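Local coordinates for tyrosine specific protein phosphatase (Trypanosoma cruzi, PDB 4AZ1) that probably removes phosphate from phosphotyrosine residues of proteins, at residues 81-95 with 213-227. Numbering follows the deposited sequence.
Sequences LIDLDLPHKFVACQA and VKNSPTTVPVVVHCS. With FMT (formic acid), chain H; FMT (formic acid), chain D.
Strands 90-93 and 222-225 run parallel, their short axes 22° apart, as neighbours in the mixed central sheet of the phosphatase domain. Backbone bonds alternate in direction along them: Val222 N gives to Lys89 O, Val91 N to Val222 O, Val224 N to Val91 O at 2.8 Å and almost straight, and Cys93 N to Val224 O. Past the strands, Ala95 N reaches Ser227 O at 2.9 Å.

Valines, suited to buried strands, line both faces. On one, the Phe90 ring lies alongside Val222, with CD2 3.7 Å from Val222 CB, and its rim meets Val213 CG1 from helix 203-215; Tyr240 meets this ring edge-to-face. On the other, Val91 CG2 rests on Pro221 CB, while Cys93 SG touches Val223 CG1.

His88 plugs the turn after the helix, where imidazole offers two polar nitrogens and two faces for methyls. NE2 donates to Ser216 O at 3.0 Å, in the ring plane but well above that of the carbonyl; with ND1 bonded to Tyr240 OH, this holds the ring's rotation. Thr218 CG2 and Val213 CG1 cover opposite faces.

His225, Cys226 and Ser227 open the family's HCSAGIGRTG phosphate-binding loop. His225 ND1, 3.6 Å from Ala95 CB, donates to Cys226 O; NE2 bonds Tyr133 OH. These bonds and Ala95 N to Ser227 O are consistent with a firmly held start to the loop, where Ser227 N, Ala228 N and Arg232 bind a formate.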
loop_
_atom_site.group_PDB
_atom_site.type_symbol
_atom_site.label_atom_id
_atom_site.label_comp_id
_atom_site.label_asym_id
_atom_site.label_seq_id
_atom_site.Cartn_x
_atom_site.Cartn_y
_atom_site.Cartn_z
ATOM N N LEU A 81 20.179 0.165 -6.565
ATOM C CA LEU A 81 20.818 1.389 -7.040
ATOM C C LEU A 81 21.690 1.060 -8.249
ATOM O O LEU A 81 22.613 0.271 -8.142
ATOM C CB LEU A 81 21.702 1.988 -5.937
ATOM C CG LEU A 81 22.308 3.364 -6.226
ATOM C CD1 LEU A 81 21.207 4.364 -6.465
ATOM C CD2 LEU A 81 23.232 3.858 -5.100
ATOM N N ILE A 82 21.402 1.647 -9.403
ATOM C CA ILE A 82 22.273 1.414 -10.543
ATOM C C ILE A 82 23.207 2.593 -10.760
ATOM O O ILE A 82 22.752 3.709 -11.004
ATOM C CB ILE A 82 21.484 1.151 -11.826
ATOM C CG1 ILE A 82 20.379 0.114 -11.567
ATOM C CG2 ILE A 82 22.444 0.686 -12.940
ATOM C CD1 ILE A 82 20.898 -1.288 -11.297
ATOM N N ASP A 83 24.511 2.340 -10.683
ATOM C CA ASP A 83 25.509 3.389 -10.855
ATOM C C ASP A 83 26.478 2.973 -11.962
ATOM O O ASP A 83 27.159 1.951 -11.848
ATOM C CB ASP A 83 26.261 3.616 -9.535
ATOM C CG ASP A 83 27.337 4.708 -9.630
ATOM O OD1 ASP A 83 27.109 5.760 -10.277
ATOM O OD2 ASP A 83 28.416 4.513 -9.030
ATOM N N LEU A 84 26.526 3.750 -13.040
ATOM C CA LEU A 84 27.433 3.455 -14.151
ATOM C C LEU A 84 28.460 4.567 -14.392
ATOM O O LEU A 84 28.963 4.700 -15.509
ATOM C CB LEU A 84 26.635 3.210 -15.434
ATOM C CG LEU A 84 25.623 2.060 -15.383
ATOM C CD1 LEU A 84 24.450 2.294 -16.329
ATOM C CD2 LEU A 84 26.306 0.739 -15.701
ATOM N N ASP A 85 28.765 5.354 -13.358
ATOM C CA ASP A 85 29.740 6.450 -13.475
ATOM C C ASP A 85 29.242 7.488 -14.474
ATOM O O ASP A 85 30.000 7.992 -15.302
ATOM C CB ASP A 85 31.125 5.937 -13.910
ATOM C CG ASP A 85 31.769 5.023 -12.884
ATOM O OD1 ASP A 85 31.660 5.317 -11.675
ATOM O OD2 ASP A 85 32.391 4.015 -13.293
ATOM N N LEU A 86 27.952 7.786 -14.403
ATOM C CA LEU A 86 27.331 8.741 -15.309
ATOM C C LEU A 86 26.686 9.833 -14.464
ATOM O O LEU A 86 26.688 9.727 -13.231
ATOM C CB LEU A 86 26.309 8.028 -16.187
ATOM C CG LEU A 86 26.909 6.942 -17.077
ATOM C CD1 LEU A 86 25.800 6.273 -17.848
ATOM C CD2 LEU A 86 27.951 7.515 -18.018
ATOM N N PRO A 87 26.187 10.910 -15.105
ATOM C CA PRO A 87 25.625 11.999 -14.296
ATOM C C PRO A 87 24.430 11.560 -13.468
ATOM O O PRO A 87 24.221 12.085 -12.375
ATOM C CB PRO A 87 25.201 13.021 -15.351
ATOM C CG PRO A 87 26.237 12.862 -16.418
ATOM C CD PRO A 87 26.422 11.347 -16.499
ATOM N N HIS A 88 23.659 10.609 -13.979
ATOM C CA HIS A 88 22.518 10.100 -13.224
ATOM C C HIS A 88 22.726 8.675 -12.727
ATOM O O HIS A 88 23.289 7.823 -13.434
ATOM C CB HIS A 88 21.222 10.180 -14.050
ATOM C CG HIS A 88 20.753 11.578 -14.289
ATOM N ND1 HIS A 88 21.176 12.332 -15.365
ATOM C CD2 HIS A 88 19.918 12.373 -13.577
ATOM C CE1 HIS A 88 20.611 13.523 -15.311
ATOM N NE2 HIS A 88 19.841 13.574 -14.238
ATOM N N LYS A 89 22.269 8.434 -11.501
ATOM C CA LYS A 89 22.119 7.089 -10.965
ATOM C C LYS A 89 20.648 6.757 -11.074
ATOM O O LYS A 89 19.805 7.652 -11.241
ATOM C CB LYS A 89 22.525 7.031 -9.490
ATOM C CG LYS A 89 23.948 7.455 -9.199
ATOM C CD LYS A 89 24.361 6.982 -7.809
ATOM C CE LYS A 89 25.769 7.452 -7.454
ATOM N NZ LYS A 89 26.305 6.768 -6.234
ATOM N N PHE A 90 20.331 5.472 -10.966
ATOM C CA PHE A 90 18.965 5.032 -11.147
ATOM C C PHE A 90 18.582 4.083 -10.033
ATOM O O PHE A 90 19.445 3.434 -9.437
ATOM C CB PHE A 90 18.834 4.353 -12.510
ATOM C CG PHE A 90 19.054 5.295 -13.655
ATOM C CD1 PHE A 90 20.339 5.527 -14.150
ATOM C CD2 PHE A 90 17.983 5.992 -14.212
ATOM C CE1 PHE A 90 20.545 6.421 -15.199
ATOM C CE2 PHE A 90 18.179 6.889 -15.262
ATOM C CZ PHE A 90 19.464 7.103 -15.756
ATOM N N VAL A 91 17.292 4.031 -9.729
ATOM C CA VAL A 91 16.767 2.954 -8.909
ATOM C C VAL A 91 15.924 2.073 -9.814
ATOM O O VAL A 91 14.846 2.474 -10.270
ATOM C CB VAL A 91 15.938 3.475 -7.718
ATOM C CG1 VAL A 91 15.369 2.311 -6.936
ATOM C CG2 VAL A 91 16.814 4.333 -6.803
ATOM N N ALA A 92 16.437 0.883 -10.111
ATOM C CA ALA A 92 15.680 -0.070 -10.916
ATOM C C ALA A 92 14.878 -0.931 -9.949
ATOM O O ALA A 92 15.454 -1.571 -9.071
ATOM C CB ALA A 92 16.623 -0.943 -11.767
ATOM N N CYS A 93 13.557 -0.964 -10.094
ATOM C CA CYS A 93 12.762 -1.728 -9.138
ATOM C C CYS A 93 11.524 -2.280 -9.785
ATOM O O CYS A 93 11.199 -1.918 -10.918
ATOM C CB CYS A 93 12.392 -0.859 -7.928
ATOM S SG CYS A 93 11.410 0.594 -8.368
ATOM N N GLN A 94 10.847 -3.182 -9.084
ATOM C CA GLN A 94 9.613 -3.777 -9.601
ATOM C C GLN A 94 8.494 -2.754 -9.451
ATOM O O GLN A 94 8.662 -1.721 -8.772
ATOM C CB GLN A 94 9.249 -5.023 -8.778
ATOM C CG GLN A 94 8.901 -4.656 -7.330
ATOM C CD GLN A 94 8.417 -5.832 -6.488
ATOM O OE1 GLN A 94 8.487 -6.995 -6.897
ATOM N NE2 GLN A 94 7.925 -5.525 -5.295
ATOM N N ALA A 95 7.366 -3.013 -10.103
ATOM C CA ALA A 95 6.136 -2.280 -9.803
ATOM C C ALA A 95 5.682 -2.810 -8.437
ATOM O O ALA A 95 5.438 -4.016 -8.287
ATOM C CB ALA A 95 5.059 -2.554 -10.888
ATOM N N VAL A 213 14.890 12.285 -18.164
ATOM C CA VAL A 213 15.998 11.881 -17.304
ATOM C C VAL A 213 17.062 12.970 -17.244
ATOM O O VAL A 213 17.440 13.415 -16.154
ATOM C CB VAL A 213 16.617 10.530 -17.745
ATOM C CG1 VAL A 213 17.924 10.272 -17.036
ATOM C CG2 VAL A 213 15.660 9.400 -17.457
ATOM N N LYS A 214 17.514 13.424 -18.411
ATOM C CA LYS A 214 18.581 14.422 -18.493
ATOM C C LYS A 214 18.226 15.752 -17.839
ATOM O O LYS A 214 19.092 16.412 -17.250
ATOM C CB LYS A 214 18.939 14.699 -19.949
ATOM C CG LYS A 214 19.526 13.531 -20.697
ATOM C CD LYS A 214 19.815 13.954 -22.130
ATOM C CE LYS A 214 19.400 12.874 -23.117
ATOM N NZ LYS A 214 19.175 13.424 -24.485
ATOM N N ASN A 215 16.967 16.163 -17.973
ATOM C CA ASN A 215 16.521 17.443 -17.424
ATOM C C ASN A 215 16.181 17.339 -15.931
ATOM O O ASN A 215 15.899 18.345 -15.277
ATOM C CB ASN A 215 15.331 17.989 -18.237
ATOM C CG ASN A 215 15.710 18.348 -19.673
ATOM O OD1 ASN A 215 16.867 18.221 -20.074
ATOM N ND2 ASN A 215 14.726 18.792 -20.454
ATOM N N SER A 216 16.206 16.119 -15.394
ATOM C CA SER A 216 15.936 15.898 -13.966
ATOM C C SER A 216 17.213 16.146 -13.156
ATOM O O SER A 216 18.309 16.159 -13.722
ATOM C CB SER A 216 15.456 14.465 -13.741
ATOM O OG SER A 216 16.566 13.591 -13.681
ATOM N N PRO A 217 17.087 16.350 -11.829
ATOM C CA PRO A 217 18.286 16.659 -11.020
ATOM C C PRO A 217 19.216 15.460 -10.763
ATOM O O PRO A 217 18.760 14.326 -10.583
ATOM C CB PRO A 217 17.705 17.177 -9.693
ATOM C CG PRO A 217 16.319 16.638 -9.636
ATOM C CD PRO A 217 15.839 16.507 -11.061
ATOM N N THR A 218 20.517 15.722 -10.731
ATOM C CA THR A 218 21.508 14.667 -10.571
ATOM C C THR A 218 21.768 14.374 -9.099
ATOM O O THR A 218 22.515 13.448 -8.763
ATOM C CB THR A 218 22.839 15.058 -11.233
ATOM O OG1 THR A 218 23.384 16.210 -10.572
ATOM C CG2 THR A 218 22.621 15.373 -12.703
ATOM N N THR A 219 21.158 15.175 -8.227
ATOM C CA THR A 219 21.326 15.014 -6.784
ATOM C C THR A 219 20.578 13.799 -6.210
ATOM O O THR A 219 20.894 13.333 -5.110
ATOM C CB THR A 219 20.925 16.293 -6.011
ATOM O OG1 THR A 219 19.658 16.764 -6.481
ATOM C CG2 THR A 219 21.967 17.393 -6.205
ATOM N N VAL A 220 19.589 13.293 -6.945
ATOM C CA VAL A 220 18.829 12.122 -6.503
ATOM C C VAL A 220 18.678 11.133 -7.654
ATOM O O VAL A 220 18.631 11.535 -8.821
ATOM C CB VAL A 220 17.427 12.502 -5.913
ATOM C CG1 VAL A 220 17.572 13.231 -4.575
ATOM C CG2 VAL A 220 16.619 13.342 -6.898
ATOM N N PRO A 221 18.606 9.830 -7.334
ATOM C CA PRO A 221 18.504 8.857 -8.425
ATOM C C PRO A 221 17.130 8.936 -9.086
ATOM O O PRO A 221 16.143 9.317 -8.441
ATOM C CB PRO A 221 18.639 7.505 -7.717
ATOM C CG PRO A 221 18.893 7.807 -6.256
ATOM C CD PRO A 221 18.455 9.204 -6.008
ATOM N N VAL A 222 17.073 8.587 -10.365
ATOM C CA VAL A 222 15.802 8.464 -11.067
ATOM C C VAL A 222 15.237 7.060 -10.841
ATOM O O VAL A 222 15.930 6.068 -11.076
ATOM C CB VAL A 222 15.992 8.664 -12.573
ATOM C CG1 VAL A 222 14.706 8.315 -13.318
ATOM C CG2 VAL A 222 16.443 10.097 -12.859
ATOM N N VAL A 223 13.994 6.963 -10.380
ATOM C CA VAL A 223 13.370 5.654 -10.199
ATOM C C VAL A 223 12.769 5.158 -11.518
ATOM O O VAL A 223 12.030 5.889 -12.182
ATOM C CB VAL A 223 12.285 5.678 -9.106
ATOM C CG1 VAL A 223 11.457 4.375 -9.126
ATOM C CG2 VAL A 223 12.913 5.896 -7.730
ATOM N N VAL A 224 13.090 3.919 -11.898
ATOM C CA VAL A 224 12.551 3.314 -13.119
ATOM C C VAL A 224 11.969 1.932 -12.824
ATOM O O VAL A 224 12.645 1.090 -12.233
ATOM C CB VAL A 224 13.653 3.149 -14.187
ATOM C CG1 VAL A 224 13.047 2.681 -15.509
ATOM C CG2 VAL A 224 14.403 4.443 -14.372
ATOM N N HIS A 225 10.723 1.688 -13.223
ATOM C CA HIS A 225 10.165 0.352 -13.028
ATOM C C HIS A 225 9.317 -0.073 -14.207
ATOM O O HIS A 225 8.738 0.762 -14.891
ATOM C CB HIS A 225 9.341 0.258 -11.730
ATOM C CG HIS A 225 8.042 0.992 -11.775
ATOM N ND1 HIS A 225 6.848 0.377 -12.083
ATOM C CD2 HIS A 225 7.743 2.295 -11.520
ATOM C CE1 HIS A 225 5.865 1.264 -12.014
ATOM N NE2 HIS A 225 6.386 2.435 -11.684
ATOM N N CYS A 226 9.284 -1.379 -14.456
ATOM C CA CYS A 226 8.306 -1.960 -15.364
ATOM C C CYS A 226 7.439 -2.857 -14.502
ATOM O O CYS A 226 6.872 -2.370 -13.525
ATOM C CB CYS A 226 8.977 -2.712 -16.509
ATOM S SG CYS A 226 10.383 -3.739 -16.044
ATOM N N SER A 227 7.338 -4.152 -14.807
ATOM C CA SER A 227 6.660 -5.056 -13.856
ATOM C C SER A 227 7.621 -5.668 -12.833
ATOM O O SER A 227 7.464 -5.456 -11.625
ATOM C CB SER A 227 5.827 -6.142 -14.555
ATOM O OG SER A 227 5.075 -6.911 -13.596
HETATM C C FMT H . 8.674 -1.933 -5.244
HETATM O O1 FMT H . 9.083 -2.893 -4.575
HETATM O O2 FMT H . 9.353 -1.268 -6.043
HETATM C C FMT D . 8.006 -7.013 -17.077
HETATM O O1 FMT D . 7.453 -5.930 -17.284
HETATM O O2 FMT D . 8.600 -7.281 -16.029
HETATM O O HOH W 1 24.767 11.040 -9.431
HETATM O O HOH W 2 20.879 10.887 -10.221
#